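PDB 5E57: transcription regulator AmtR, which probably binds DNA as a TetR-family transcription factor and takes part in nitrogen regulation in Mycobacterium smegmatis. Local coordinates for residues P80-L85 / A136-E141; A87-D92 / S129-L134; D150-L155 / L182-F187. All coordinates share one frame; numbering follows the deposited sequence.

In the fold
The three contacts form a compact triangle in the all-helical part of the chain that follows the predicted helix-turn-helix, with each pair of centres about 10 Å apart. Contacts 1 and 2 are successive levels along the same pair of helices, 82-98 and 118-142, bridged by L85, whose CD1 lies 3.8 Å from Y131 CD1. L85 also reaches contact 3, its CD2 being 3.4 Å from L185 CD1. Contacts 2 and 3 meet where Y131 CD2 lies 3.7 Å from F153 CD1. Contact 2 lies nearest the centre of the chain, about 10 Å away, and has an acetate ion about 3 Å from the D92 side chain; contact 3 borders the second subunit.

Contact 1: residues P80-L85 / A136-E141; sequences PAAPRL and AAVIAE
A81 and V138 bring the two backbones closest, with 5.4 Å between A81 CA and V138 CA, a separation small enough to leave little more than methyl groups between the start of helix 82-98 and the late turns of helix 118-142. The CB of A81 points at the partner helix and is met by two groups, A137 CB at 3.6 Å and V138 CG2 at 3.7 Å. V138 buries more surface than any other residue here. Its chi1 of 174° sets CG1 anti to the backbone N and turns CG2 away from its own carbonyl carbon, and CG2 is the branch that does the touching. This methyl sits over the first residues of 82-85, 3.6 Å from A82 N, and also meets the CD2 methyl at the tip of L85, 3.9 Å from V138 CG2; the L85 and V138 side chains cross at about a right angle. The side-chain contacts are all between apolar groups, and their closeness is consistent with the small side chains of A81, A82 and A137. The incoming chain is braced on its own side: R84 NE donates to P80 O at 3.2 Å with an N-H...O angle of 166°, approaching from above the carbonyl plane, while R84 NH1 bonds to L74 O. A81 O accepts from both R84 N and L85 N. This is helix-helix packing within the helical, probably ligand-binding part of a TetR-type regulator. Around it, L182 of helix 173-183 packs on both A82 and V138, F187 beyond that helix covers A82, and P83 meets L194 of helix 191-202.

Contact 2: residues A87-D92 / S129-L134; sequences ALVIYD and SAYRSL
Y131 and L88 bury the most surface here, and both work across a wide helix pair: the short axes of 87-92 and 129-134 approach to 11.7 Å and run at 146°, roughly antiparallel. The tyrosine ring spans that gap. L88 lies against one face of it, with CD2 3.6 Å from the ring centroid and only 7° off the ring normal, a CH-pi contact almost exactly over the centre. Its CG follows along the same face, 3.6 Å from Y131 CZ. Chi1 of 175° places L88 CG anti to the backbone N, which extends the branch toward helix 118-142, where CD2 also reaches L134 CD1 at 3.9 Å. V89 approaches differently, its CG2 standing at the ring edge, near the plane, 3.9 Å from Y131 CE1. D92, one turn on from L88, supplies the polar part. Y131 OH donates to D92 OD2 at 2.7 Å, and OD2 receives it on the anti lone pair, the one directed away from the other oxygen; carboxylate and ring are nearly coplanar. V156 of helix 151-165 packs on V89, D92 and Y131. An acetate ion, probably from the crystallisation liquor, lies about 3 Å from the D92 side chain. Face contact, edge contact and polar end together restrict how the ring can turn. Chemically, a short phenol-to-carboxylate bond in a buried setting satisfies the hydroxyl and probably stabilises negative charge on D92.

Contact 3: residues D150-L155 / L182-F187; sequences DLPFRL and LRVLGF
L185 meets P152 through the far end of its side chain, and tracing it outward shows how. CB starts off to one side and makes no close approach to 150-155. Chi1 of -56° then sets CG opposite the carbonyl carbon and swings it toward the proline, bringing L185 CG to 4.0 Å from P152 CG. With chi2 at 178°, the two methyls fork around that same ring carbon: CD1 and CD2 of L185 each lie 3.9 Å from P152 CG, and CD2 also comes within 4.0 Å of P152 CD. The leucine tip thus straddles the projecting corner of the ring, and the two side chains meet at a slant. V184, which buries the most surface, splits its branches between the first two turns of helix 151-165. CG2 is 3.9 Å from L151 CB, whereas CG1 looks toward L155, 4.3 Å from its CD1. Helix 173-183 closes here in a Schellman motif: F187 N returns to L182 O at 3.1 Å, G186 N to R183 O, and G186 takes a positive phi of 95°, a value that suits glycine. L182 O also accepts from L185 N, the two donors arriving on opposite faces of its plane. Within 150-155, away from this packing, R154 NE makes a salt bridge to D150 OD2 at 2.9 Å, while D150 OD1 pairs with R128 of helix 118-142. Beyond the pair, L185 packs on I139 of helix 118-142. Both segments also face the second subunit: from helix 151-165, L155 meets L155 and R154 forms a salt bridge with D165, and from the end of helix 173-183, V184 meets G180, all three partners belonging to that other chain.

Contact 1: residues P80-L85 / A136-E141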
loop_
_atom_site.group_PDB
_atom_site.type_symbol
_atom_site.label_atom_id
_atom_site.label_comp_id
_atom_site.label_asym_id
_atom_site.label_seq_id
_atom_site.Cartn_x
_atom_site.Cartn_y
_atom_site.Cartn_z
ATOM N N PRO A 80 19.768 6.598 20.210
ATOM C CA PRO A 80 18.875 5.482 19.961
ATOM C C PRO A 80 18.155 5.564 18.580
ATOM O O PRO A 80 17.760 6.652 18.108
ATOM C CB PRO A 80 17.893 5.543 21.143
ATOM C CG PRO A 80 18.164 6.821 21.886
ATOM C CD PRO A 80 19.529 7.252 21.518
ATOM N N ALA A 81 18.081 4.431 17.925
ATOM C CA ALA A 81 17.419 4.332 16.633
ATOM C C ALA A 81 15.886 4.551 16.722
ATOM O O ALA A 81 15.293 5.143 15.829
ATOM C CB ALA A 81 17.716 2.964 16.000
ATOM N N ALA A 82 15.230 4.037 17.760
ATOM C CA ALA A 82 13.754 4.094 17.843
ATOM C C ALA A 82 13.165 5.503 17.721
ATOM O O ALA A 82 12.249 5.704 16.914
ATOM C CB ALA A 82 13.239 3.380 19.106
ATOM N N PRO A 83 13.706 6.489 18.475
ATOM C CA PRO A 83 13.146 7.818 18.326
ATOM C C PRO A 83 13.407 8.380 16.952
ATOM O O PRO A 83 12.703 9.310 16.526
ATOM C CB PRO A 83 13.882 8.659 19.375
ATOM C CG PRO A 83 14.183 7.671 20.479
ATOM C CD PRO A 83 14.446 6.349 19.746
ATOM N N ARG A 84 14.410 7.843 16.259
ATOM C CA ARG A 84 14.795 8.472 14.991
ATOM C C ARG A 84 13.847 8.007 13.864
ATOM O O ARG A 84 13.295 8.824 13.094
ATOM C CB ARG A 84 16.270 8.216 14.686
ATOM C CG ARG A 84 17.179 9.119 15.546
ATOM C CD ARG A 84 18.612 9.010 15.071
ATOM N NE ARG A 84 19.154 7.745 15.433
ATOM C CZ ARG A 84 20.000 6.992 14.717
ATOM N NH1 ARG A 84 20.375 7.291 13.502
ATOM N NH2 ARG A 84 20.414 5.864 15.252
ATOM N N LEU A 85 13.642 6.710 13.847
ATOM C CA LEU A 85 12.704 6.085 12.993
ATOM C C LEU A 85 11.302 6.612 13.258
ATOM O O LEU A 85 10.643 7.075 12.340
ATOM C CB LEU A 85 12.726 4.610 13.222
ATOM C CG LEU A 85 11.698 3.809 12.420
ATOM C CD1 LEU A 85 11.940 4.019 10.947
ATOM C CD2 LEU A 85 11.841 2.325 12.754
ATOM N N ALA A 136 16.368 -1.762 11.085
ATOM C CA ALA A 136 17.244 -2.896 11.448
ATOM C C ALA A 136 17.985 -2.574 12.773
ATOM O O ALA A 136 18.224 -3.462 13.589
ATOM C CB ALA A 136 18.235 -3.186 10.338
ATOM N N ALA A 137 18.281 -1.298 13.015
ATOM C CA ALA A 137 18.919 -0.916 14.287
ATOM C C ALA A 137 17.887 -0.961 15.454
ATOM O O ALA A 137 18.234 -1.297 16.603
ATOM C CB ALA A 137 19.595 0.481 14.157
ATOM N N VAL A 138 16.607 -0.675 15.183
ATOM C CA VAL A 138 15.620 -0.729 16.270
ATOM C C VAL A 138 15.444 -2.187 16.669
ATOM O O VAL A 138 15.353 -2.540 17.871
ATOM C CB VAL A 138 14.259 -0.115 15.882
ATOM C CG1 VAL A 138 13.251 -0.347 16.985
ATOM C CG2 VAL A 138 14.407 1.368 15.537
ATOM N N ILE A 139 15.394 -3.029 15.645
ATOM C CA ILE A 139 15.329 -4.450 15.839
ATOM C C ILE A 139 16.483 -4.981 16.716
ATOM O O ILE A 139 16.224 -5.740 17.658
ATOM C CB ILE A 139 15.277 -5.219 14.503
ATOM C CG1 ILE A 139 13.889 -5.029 13.841
ATOM C CG2 ILE A 139 15.466 -6.709 14.731
ATOM C CD1 ILE A 139 13.878 -5.364 12.351
ATOM N N ALA A 140 17.729 -4.619 16.382
ATOM C CA ALA A 140 18.884 -5.080 17.145
ATOM C C ALA A 140 18.768 -4.613 18.595
ATOM O O ALA A 140 18.916 -5.414 19.487
ATOM C CB ALA A 140 20.187 -4.600 16.508
ATOM N N GLU A 141 18.450 -3.333 18.808
ATOM C CA GLU A 141 18.311 -2.753 20.134
ATOM C C GLU A 141 17.217 -3.360 21.001
ATOM O O GLU A 141 17.329 -3.291 22.215
ATOM C CB GLU A 141 18.083 -1.240 20.064
#

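Contact 2: residues A87-D92 / S129-L134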
loop_
_atom_site.group_PDB
_atom_site.type_symbol
_atom_site.label_atom_id
_atom_site.label_comp_id
_atom_site.label_asym_id
_atom_site.label_seq_id
_atom_site.Cartn_x
_atom_site.Cartn_y
_atom_site.Cartn_z
ATOM N N ALA A 87 10.450 9.495 14.344
ATOM C CA ALA A 87 10.309 10.832 13.899
ATOM C C ALA A 87 10.170 10.804 12.353
ATOM O O ALA A 87 9.386 11.570 11.802
ATOM C CB ALA A 87 11.509 11.672 14.273
ATOM N N LEU A 88 10.936 9.948 11.674
ATOM C CA LEU A 88 10.804 9.892 10.228
ATOM C C LEU A 88 9.367 9.458 9.830
ATOM O O LEU A 88 8.796 10.020 8.919
ATOM C CB LEU A 88 11.826 8.912 9.646
ATOM C CG LEU A 88 11.772 8.622 8.137
ATOM C CD1 LEU A 88 11.885 9.874 7.311
ATOM C CD2 LEU A 88 12.893 7.634 7.793
ATOM N N VAL A 89 8.834 8.456 10.517
ATOM C CA VAL A 89 7.512 7.895 10.178
ATOM C C VAL A 89 6.463 9.003 10.357
ATOM O O VAL A 89 5.626 9.249 9.472
ATOM C CB VAL A 89 7.206 6.710 11.109
ATOM C CG1 VAL A 89 5.801 6.246 10.980
ATOM C CG2 VAL A 89 8.091 5.516 10.768
ATOM N N ILE A 90 6.528 9.748 11.458
ATOM C CA ILE A 90 5.492 10.773 11.645
ATOM C C ILE A 90 5.606 11.786 10.531
ATOM O O ILE A 90 4.639 12.101 9.884
ATOM C CB ILE A 90 5.612 11.475 12.978
ATOM C CG1 ILE A 90 5.427 10.467 14.100
ATOM C CG2 ILE A 90 4.645 12.667 13.094
ATOM C CD1 ILE A 90 4.220 9.569 14.049
ATOM N N TYR A 91 6.814 12.237 10.247
ATOM C CA TYR A 91 7.003 13.287 9.297
ATOM C C TYR A 91 6.555 12.848 7.976
ATOM O O TYR A 91 5.865 13.588 7.249
ATOM C CB TYR A 91 8.486 13.692 9.233
ATOM C CG TYR A 91 8.792 14.778 8.235
ATOM C CD1 TYR A 91 8.610 16.137 8.570
ATOM C CD2 TYR A 91 9.243 14.483 6.967
ATOM C CE1 TYR A 91 8.892 17.151 7.666
ATOM C CE2 TYR A 91 9.592 15.510 6.057
ATOM C CZ TYR A 91 9.413 16.851 6.403
ATOM O OH TYR A 91 9.712 17.898 5.541
ATOM N N ASP A 92 6.950 11.651 7.613
ATOM C CA ASP A 92 6.671 11.196 6.234
ATOM C C ASP A 92 5.173 10.874 6.090
ATOM O O ASP A 92 4.520 11.310 5.127
ATOM C CB ASP A 92 7.529 9.951 5.945
ATOM C CG ASP A 92 7.679 9.647 4.475
ATOM O OD1 ASP A 92 7.074 10.350 3.622
ATOM O OD2 ASP A 92 8.389 8.627 4.211
ATOM N N SER A 129 15.663 2.378 1.700
ATOM C CA SER A 129 16.876 1.828 2.270
ATOM C C SER A 129 17.189 2.549 3.583
ATOM O O SER A 129 17.693 1.917 4.553
ATOM C CB SER A 129 18.026 1.946 1.242
ATOM O OG SER A 129 19.262 1.659 1.861
ATOM N N ALA A 130 16.871 3.856 3.670
ATOM C CA ALA A 130 17.103 4.539 4.891
ATOM C C ALA A 130 16.220 3.991 5.981
ATOM O O ALA A 130 16.641 3.823 7.108
ATOM C CB ALA A 130 16.889 6.020 4.733
ATOM N N TYR A 131 14.955 3.767 5.676
ATOM C CA TYR A 131 14.054 3.188 6.645
ATOM C C TYR A 131 14.546 1.867 7.127
ATOM O O TYR A 131 14.497 1.573 8.317
ATOM C CB TYR A 131 12.640 2.986 6.034
ATOM C CG TYR A 131 11.676 4.160 6.163
ATOM C CD1 TYR A 131 10.885 4.304 7.277
ATOM C CD2 TYR A 131 11.470 5.058 5.108
ATOM C CE1 TYR A 131 9.956 5.327 7.384
ATOM C CE2 TYR A 131 10.548 6.074 5.216
ATOM C CZ TYR A 131 9.794 6.211 6.361
ATOM O OH TYR A 131 8.862 7.267 6.451
ATOM N N ARG A 132 14.985 1.016 6.190
ATOM C CA ARG A 132 15.362 -0.324 6.578
ATOM C C ARG A 132 16.596 -0.314 7.532
ATOM O O ARG A 132 16.666 -1.149 8.474
ATOM C CB ARG A 132 15.649 -1.156 5.304
ATOM C CG ARG A 132 15.992 -2.587 5.595
ATOM C CD ARG A 132 16.630 -3.315 4.438
ATOM N NE ARG A 132 15.716 -3.271 3.288
ATOM C CZ ARG A 132 14.665 -4.078 3.085
ATOM N NH1 ARG A 132 14.343 -5.050 3.942
ATOM N NH2 ARG A 132 13.930 -3.912 1.983
ATOM N N SER A 133 17.552 0.591 7.264
ATOM C CA SER A 133 18.688 0.780 8.155
ATOM C C SER A 133 18.254 1.200 9.515
ATOM O O SER A 133 18.689 0.601 10.454
ATOM C CB SER A 133 19.688 1.842 7.657
ATOM O OG SER A 133 20.173 1.471 6.382
ATOM N N LEU A 134 17.435 2.261 9.636
ATOM C CA LEU A 134 16.951 2.659 10.959
ATOM C C LEU A 134 16.200 1.533 11.611
ATOM O O LEU A 134 16.447 1.210 12.782
ATOM C CB LEU A 134 16.035 3.875 10.906
ATOM C CG LEU A 134 16.734 5.120 10.466
ATOM C CD1 LEU A 134 15.705 6.158 10.095
ATOM C CD2 LEU A 134 17.665 5.609 11.584
#

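Contact 3: residues D150-L155 / L182-F187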
loop_
_atom_site.group_PDB
_atom_site.type_symbol
_atom_site.label_atom_id
_atom_site.label_comp_id
_atom_site.label_asym_id
_atom_site.label_seq_id
_atom_site.Cartn_x
_atom_site.Cartn_y
_atom_site.Cartn_z
ATOM N N ASP A 150 11.505 -4.104 6.634
ATOM C CA ASP A 150 10.797 -3.304 5.551
ATOM C C ASP A 150 9.425 -2.791 5.962
ATOM O O ASP A 150 8.879 -1.882 5.293
ATOM C CB ASP A 150 10.634 -4.141 4.273
ATOM C CG ASP A 150 10.498 -3.303 3.008
ATOM O OD1 ASP A 150 11.227 -2.291 2.734
ATOM O OD2 ASP A 150 9.705 -3.719 2.178
ATOM N N LEU A 151 8.888 -3.302 7.082
ATOM C CA LEU A 151 7.523 -3.054 7.410
ATOM C C LEU A 151 7.237 -1.613 7.840
ATOM O O LEU A 151 6.188 -1.096 7.496
ATOM C CB LEU A 151 6.984 -4.079 8.387
ATOM C CG LEU A 151 7.106 -5.524 7.847
ATOM C CD1 LEU A 151 6.519 -6.441 8.875
ATOM C CD2 LEU A 151 6.418 -5.735 6.507
ATOM N N PRO A 152 8.186 -0.912 8.452
ATOM C CA PRO A 152 7.818 0.486 8.771
ATOM C C PRO A 152 7.643 1.336 7.540
ATOM O O PRO A 152 6.713 2.200 7.477
ATOM C CB PRO A 152 9.017 0.988 9.568
ATOM C CG PRO A 152 9.454 -0.214 10.283
ATOM C CD PRO A 152 9.358 -1.318 9.241
ATOM N N PHE A 153 8.466 1.054 6.524
ATOM C CA PHE A 153 8.272 1.728 5.205
ATOM C C PHE A 153 6.914 1.400 4.636
ATOM O O PHE A 153 6.203 2.287 4.176
ATOM C CB PHE A 153 9.381 1.343 4.241
ATOM C CG PHE A 153 9.233 1.886 2.857
ATOM C CD1 PHE A 153 9.440 3.192 2.590
ATOM C CD2 PHE A 153 9.018 1.013 1.772
ATOM C CE1 PHE A 153 9.368 3.674 1.275
ATOM C CE2 PHE A 153 8.936 1.484 0.484
ATOM C CZ PHE A 153 9.110 2.819 0.233
ATOM N N ARG A 154 6.566 0.161 4.643
ATOM C CA ARG A 154 5.283 -0.260 4.069
ATOM C C ARG A 154 4.093 0.333 4.840
ATOM O O ARG A 154 3.131 0.752 4.216
ATOM C CB ARG A 154 5.198 -1.756 4.039
ATOM C CG ARG A 154 6.285 -2.445 3.237
ATOM C CD ARG A 154 6.229 -2.028 1.790
ATOM N NE ARG A 154 7.397 -2.457 1.031
ATOM C CZ ARG A 154 7.710 -2.022 -0.193
ATOM N NH1 ARG A 154 6.984 -1.135 -0.814
ATOM N NH2 ARG A 154 8.802 -2.446 -0.787
ATOM N N LEU A 155 4.191 0.427 6.161
ATOM C CA LEU A 155 3.167 1.084 7.000
ATOM C C LEU A 155 3.006 2.532 6.691
ATOM O O LEU A 155 1.881 3.035 6.562
ATOM C CB LEU A 155 3.427 0.906 8.499
ATOM C CG LEU A 155 3.072 -0.491 8.949
ATOM C CD1 LEU A 155 3.768 -0.853 10.241
ATOM C CD2 LEU A 155 1.571 -0.592 9.102
ATOM N N LEU A 182 6.848 0.897 14.941
ATOM C CA LEU A 182 7.652 0.452 16.060
ATOM C C LEU A 182 7.265 -0.879 16.707
ATOM O O LEU A 182 8.169 -1.708 16.975
ATOM C CB LEU A 182 7.825 1.631 17.038
ATOM C CG LEU A 182 8.948 2.335 16.196
ATOM C CD1 LEU A 182 8.604 3.656 15.569
ATOM C CD2 LEU A 182 10.294 2.308 16.891
ATOM N N ARG A 183 5.974 -1.160 16.880
ATOM C CA ARG A 183 5.637 -2.507 17.347
ATOM C C ARG A 183 6.037 -3.650 16.483
ATOM O O ARG A 183 6.380 -4.742 17.006
ATOM C CB ARG A 183 4.166 -2.658 17.669
ATOM C CG ARG A 183 3.791 -1.791 18.802
ATOM C CD ARG A 183 2.348 -2.035 19.115
ATOM N NE ARG A 183 1.944 -1.043 20.075
ATOM C CZ ARG A 183 1.930 -1.255 21.354
ATOM N NH1 ARG A 183 2.250 -2.476 21.844
ATOM N NH2 ARG A 183 1.567 -0.242 22.161
ATOM N N VAL A 184 6.049 -3.457 15.176
ATOM C CA VAL A 184 6.354 -4.590 14.294
ATOM C C VAL A 184 7.807 -4.915 14.405
ATOM O O VAL A 184 8.225 -6.030 13.995
ATOM C CB VAL A 184 6.063 -4.402 12.778
ATOM C CG1 VAL A 184 4.604 -4.314 12.564
ATOM C CG2 VAL A 184 6.747 -3.171 12.200
ATOM N N LEU A 185 8.577 -3.965 14.923
ATOM C CA LEU A 185 10.008 -4.212 15.123
ATOM C C LEU A 185 10.370 -4.743 16.512
ATOM O O LEU A 185 11.530 -4.912 16.792
ATOM C CB LEU A 185 10.762 -2.927 14.932
ATOM C CG LEU A 185 10.523 -2.259 13.604
ATOM C CD1 LEU A 185 11.315 -0.953 13.592
ATOM C CD2 LEU A 185 10.889 -3.161 12.447
ATOM N N GLY A 186 9.383 -4.932 17.381
ATOM C CA GLY A 186 9.593 -5.487 18.721
ATOM C C GLY A 186 9.753 -4.393 19.732
ATOM O O GLY A 186 10.061 -4.654 20.859
ATOM N N PHE A 187 9.569 -3.150 19.354
ATOM C CA PHE A 187 9.635 -2.110 20.367
ATOM C C PHE A 187 8.404 -2.206 21.275
ATOM O O PHE A 187 7.271 -2.207 20.785
ATOM C CB PHE A 187 9.753 -0.748 19.710
ATOM C CG PHE A 187 9.894 0.394 20.646
ATOM C CD1 PHE A 187 11.139 0.890 20.969
ATOM C CD2 PHE A 187 8.781 1.038 21.124
ATOM C CE1 PHE A 187 11.260 1.985 21.805
ATOM C CE2 PHE A 187 8.899 2.124 21.968
ATOM C CZ PHE A 187 10.138 2.603 22.311
#